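Endosialidase (Enterobacteria phage phi92, PDB 4HIZ) hydrolyses internal alpha-2,8 and alpha-2,9 linkages of polysialic acid, probably to degrade the bacterial capsule during phage infection. Local coordinates at residues T338-P350 and L361-T374. Residues are numbered along the deposited sequence; the frame is centred on the assembly and turned at random.
With NA (sodium ion), chain B.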
# COMPACT_ATOMS: atom_id res chain seq x y z
N THR A 338 30.22 -8.04 36.43
CA THR A 338 28.89 -7.80 37.02
C THR A 338 28.84 -6.57 37.92
O THR A 338 29.88 -6.12 38.45
CB THR A 338 28.40 -9.01 37.85
OG1 THR A 338 29.36 -9.30 38.88
CG2 THR A 338 28.24 -10.24 36.96
N ILE A 339 27.64 -6.02 38.08
CA ILE A 339 27.42 -4.98 39.07
C ILE A 339 27.16 -5.67 40.42
O ILE A 339 26.96 -6.89 40.49
CB ILE A 339 26.24 -4.05 38.67
CG1 ILE A 339 24.89 -4.79 38.72
CG2 ILE A 339 26.51 -3.45 37.30
CD1 ILE A 339 23.68 -3.82 38.53
N SER A 340 27.18 -4.89 41.49
CA SER A 340 27.02 -5.41 42.85
C SER A 340 25.66 -6.07 43.06
O SER A 340 24.66 -5.65 42.45
CB SER A 340 27.16 -4.25 43.85
OG SER A 340 28.43 -3.62 43.72
N GLN A 341 25.60 -7.04 43.97
CA GLN A 341 24.37 -7.77 44.22
C GLN A 341 23.23 -6.83 44.63
O GLN A 341 22.06 -7.03 44.23
CB GLN A 341 24.62 -8.81 45.33
CG GLN A 341 23.47 -9.81 45.42
CD GLN A 341 23.45 -10.68 44.19
OE1 GLN A 341 24.43 -11.38 43.90
NE2 GLN A 341 22.35 -10.62 43.43
N GLU A 342 23.57 -5.80 45.40
CA GLU A 342 22.59 -4.83 45.89
C GLU A 342 21.75 -4.25 44.75
O GLU A 342 20.54 -3.99 44.91
CB GLU A 342 23.32 -3.69 46.61
CG GLU A 342 22.44 -2.55 47.05
CD GLU A 342 23.17 -1.52 47.90
OE1 GLU A 342 24.41 -1.63 48.07
OE2 GLU A 342 22.51 -0.59 48.41
N TYR A 343 22.39 -4.01 43.62
CA TYR A 343 21.73 -3.34 42.49
C TYR A 343 21.30 -4.33 41.41
O TYR A 343 20.49 -3.99 40.54
CB TYR A 343 22.68 -2.28 41.92
CG TYR A 343 22.94 -1.19 42.94
CD1 TYR A 343 21.98 -0.22 43.20
CD2 TYR A 343 24.12 -1.19 43.72
CE1 TYR A 343 22.19 0.76 44.16
CE2 TYR A 343 24.32 -0.23 44.67
CZ TYR A 343 23.38 0.75 44.88
OH TYR A 343 23.62 1.73 45.83
N ALA A 344 21.80 -5.57 41.48
CA ALA A 344 21.35 -6.64 40.57
C ALA A 344 20.03 -7.28 41.02
O ALA A 344 19.29 -7.83 40.19
CB ALA A 344 22.42 -7.74 40.43
N ASP A 345 19.76 -7.26 42.33
CA ASP A 345 18.52 -7.88 42.84
C ASP A 345 17.35 -7.18 42.18
O ASP A 345 17.41 -5.97 41.95
CB ASP A 345 18.39 -7.71 44.36
CG ASP A 345 19.40 -8.55 45.13
OD1 ASP A 345 19.87 -9.55 44.55
OD2 ASP A 345 19.70 -8.23 46.30
N ASN A 346 16.30 -7.92 41.86
CA ASN A 346 15.12 -7.29 41.23
C ASN A 346 15.45 -6.41 40.02
O ASN A 346 14.85 -5.35 39.84
CB ASN A 346 14.39 -6.43 42.26
CG ASN A 346 14.04 -7.21 43.52
OD1 ASN A 346 14.46 -6.87 44.66
ND2 ASN A 346 13.31 -8.27 43.34
N ALA A 347 16.39 -6.85 39.19
CA ALA A 347 16.85 -6.05 38.05
C ALA A 347 17.03 -6.92 36.81
O ALA A 347 17.18 -8.15 36.91
CB ALA A 347 18.15 -5.30 38.43
N ALA A 348 17.04 -6.27 35.64
CA ALA A 348 17.12 -6.96 34.36
C ALA A 348 17.58 -5.97 33.30
O ALA A 348 17.61 -4.76 33.55
CB ALA A 348 15.71 -7.46 33.96
N GLU A 349 17.94 -6.51 32.14
CA GLU A 349 18.00 -5.74 30.89
C GLU A 349 18.76 -4.43 30.98
O GLU A 349 18.19 -3.35 30.77
CB GLU A 349 16.57 -5.49 30.39
CG GLU A 349 15.95 -6.79 29.91
CD GLU A 349 14.48 -6.67 29.52
OE1 GLU A 349 13.90 -5.56 29.63
OE2 GLU A 349 13.89 -7.70 29.13
N PRO A 350 20.06 -4.52 31.27
CA PRO A 350 20.88 -3.30 31.29
C PRO A 350 21.00 -2.65 29.91
O PRO A 350 21.22 -3.35 28.93
CB PRO A 350 22.26 -3.81 31.73
CG PRO A 350 22.27 -5.27 31.28
CD PRO A 350 20.85 -5.74 31.56
N LEU A 361 25.51 2.61 32.50
CA LEU A 361 24.58 1.47 32.51
C LEU A 361 23.31 1.88 33.24
O LEU A 361 23.37 2.57 34.27
CB LEU A 361 25.26 0.28 33.23
CG LEU A 361 24.43 -1.01 33.44
CD1 LEU A 361 25.35 -2.26 33.47
CD2 LEU A 361 23.61 -1.00 34.74
N THR A 362 22.15 1.50 32.71
CA THR A 362 20.91 1.61 33.51
C THR A 362 20.27 0.25 33.61
O THR A 362 20.44 -0.58 32.70
CB THR A 362 19.85 2.50 32.80
OG1 THR A 362 19.55 1.94 31.51
CG2 THR A 362 20.35 3.92 32.64
N THR A 363 19.51 0.00 34.68
CA THR A 363 18.82 -1.28 34.80
C THR A 363 17.33 -1.07 34.71
O THR A 363 16.83 0.04 34.93
CB THR A 363 19.07 -1.96 36.18
OG1 THR A 363 18.62 -1.08 37.22
CG2 THR A 363 20.57 -2.25 36.40
N ARG A 364 16.65 -2.15 34.37
CA ARG A 364 15.21 -2.26 34.53
C ARG A 364 14.91 -2.84 35.93
O ARG A 364 15.48 -3.86 36.32
CB ARG A 364 14.68 -3.28 33.53
CG ARG A 364 13.20 -3.67 33.75
CD ARG A 364 12.75 -4.53 32.58
NE ARG A 364 11.50 -5.20 32.86
CZ ARG A 364 10.81 -5.91 31.98
NH1 ARG A 364 11.25 -6.04 30.73
NH2 ARG A 364 9.67 -6.48 32.34
N GLY A 365 13.99 -2.21 36.66
CA GLY A 365 13.51 -2.75 37.94
C GLY A 365 12.43 -3.79 37.66
O GLY A 365 11.61 -3.59 36.73
N THR A 366 12.38 -4.87 38.44
CA THR A 366 11.41 -5.91 38.11
C THR A 366 10.29 -6.02 39.13
O THR A 366 9.40 -6.88 38.99
CB THR A 366 12.08 -7.29 37.89
OG1 THR A 366 12.78 -7.66 39.09
CG2 THR A 366 13.10 -7.23 36.69
N SER A 367 10.29 -5.14 40.12
CA SER A 367 9.20 -5.14 41.12
C SER A 367 8.72 -3.75 41.47
O SER A 367 9.51 -2.84 41.72
CB SER A 367 9.66 -5.87 42.39
OG SER A 367 8.71 -5.75 43.45
N THR A 368 7.42 -3.58 41.54
CA THR A 368 6.90 -2.30 41.98
C THR A 368 7.17 -2.06 43.49
O THR A 368 7.12 -0.93 43.96
CB THR A 368 5.39 -2.21 41.71
OG1 THR A 368 4.96 -0.86 41.88
CG2 THR A 368 4.62 -3.12 42.73
N SER A 369 7.47 -3.13 44.23
CA SER A 369 7.59 -3.00 45.68
C SER A 369 9.01 -3.24 46.20
O SER A 369 9.23 -3.59 47.38
CB SER A 369 6.61 -3.95 46.35
OG SER A 369 6.88 -5.30 45.97
N ALA A 370 9.98 -3.07 45.32
CA ALA A 370 11.37 -3.11 45.75
C ALA A 370 12.12 -2.03 44.98
O ALA A 370 11.66 -1.59 43.94
CB ALA A 370 11.95 -4.48 45.48
N ALA A 371 13.28 -1.62 45.50
CA ALA A 371 14.11 -0.61 44.84
C ALA A 371 14.30 -0.99 43.37
O ALA A 371 14.55 -2.16 43.03
CB ALA A 371 15.44 -0.48 45.55
N GLY A 372 14.15 -0.00 42.49
CA GLY A 372 14.03 -0.30 41.07
C GLY A 372 15.25 0.12 40.28
O GLY A 372 16.38 -0.02 40.74
N SER A 373 15.02 0.69 39.09
CA SER A 373 16.13 1.05 38.20
C SER A 373 17.24 1.84 38.88
O SER A 373 16.99 2.73 39.73
CB SER A 373 15.59 1.93 37.06
OG SER A 373 14.72 1.17 36.25
N THR A 374 18.46 1.59 38.40
CA THR A 374 19.68 2.22 38.90
C THR A 374 20.45 2.73 37.69
O THR A 374 20.43 2.09 36.64
CB THR A 374 20.55 1.15 39.59
OG1 THR A 374 19.82 0.58 40.68
CG2 THR A 374 21.85 1.72 40.16
NA NA B . 9.29 -7.67 45.26
O HOH W 1 18.75 -1.98 39.80
O HOH W 2 16.25 -3.03 40.80
O HOH W 3 15.78 -4.03 44.61
O HOH W 4 11.67 -8.78 41.23
O HOH W 5 11.45 -9.05 45.21
O HOH W 6 17.73 -0.58 31.22
O HOH W 7 11.17 -7.05 27.75
O HOH W 8 8.66 -6.82 47.84
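The first two strands of an antiparallel four-stranded blade of the catalytic beta-propeller pair here, A348 facing R364 as the hydrogen-bonded pair and A347 facing G365 as the non-hydrogen-bonded one. R364 N donates to A348 O (2.9 Å), and R364 O accepts from A348 N. Two residues further on, T366 N reaches N346 O at 2.9 Å. E349, with left-handed backbone angles (phi 50°), adds one residue to its strand, a beta bulge, after which T362 pairs with C351; beside it P350 CA lies 3.1 Å from T362 O, a CA-H...O contact.

E349 and R364 run alongside each other in the same direction. The arginine leaves with CG anti to its backbone N (chi1 171°) and stays extended to NE, which brings NH1 within 2.9 Å of E349 OE1 in a salt bridge. The carboxylate oxygen lies at the guanidinium edge, yet NH1 approaches it from above the carboxylate plane, the two planes being 73° apart. Q87 also bonds E349 OE1, and one water spans OE2 and, weakly, NH1.

Near the other end of the pairing, N346 sets OD1 against the methyl of A370, 3.6 Å from its CB, while ND2 donates to two waters. One of these also bonds T366 OG1; the other ligates the sodium ion, which S367 OG binds directly at 2.7 Å. On the helix 341-344 side, the edge of the Y343 ring meets T374, CD1 lying 3.4 Å from OG1, and a water links Y343 O with T363 OG1 and T374 OG1. Direct backbone bonds thus join the strands, the loop after G365 is held by T366 N and, further out, waters, one a ligand of sodium, and the second bond to E349 OE1 probably helps stabilise its negative charge beside R364.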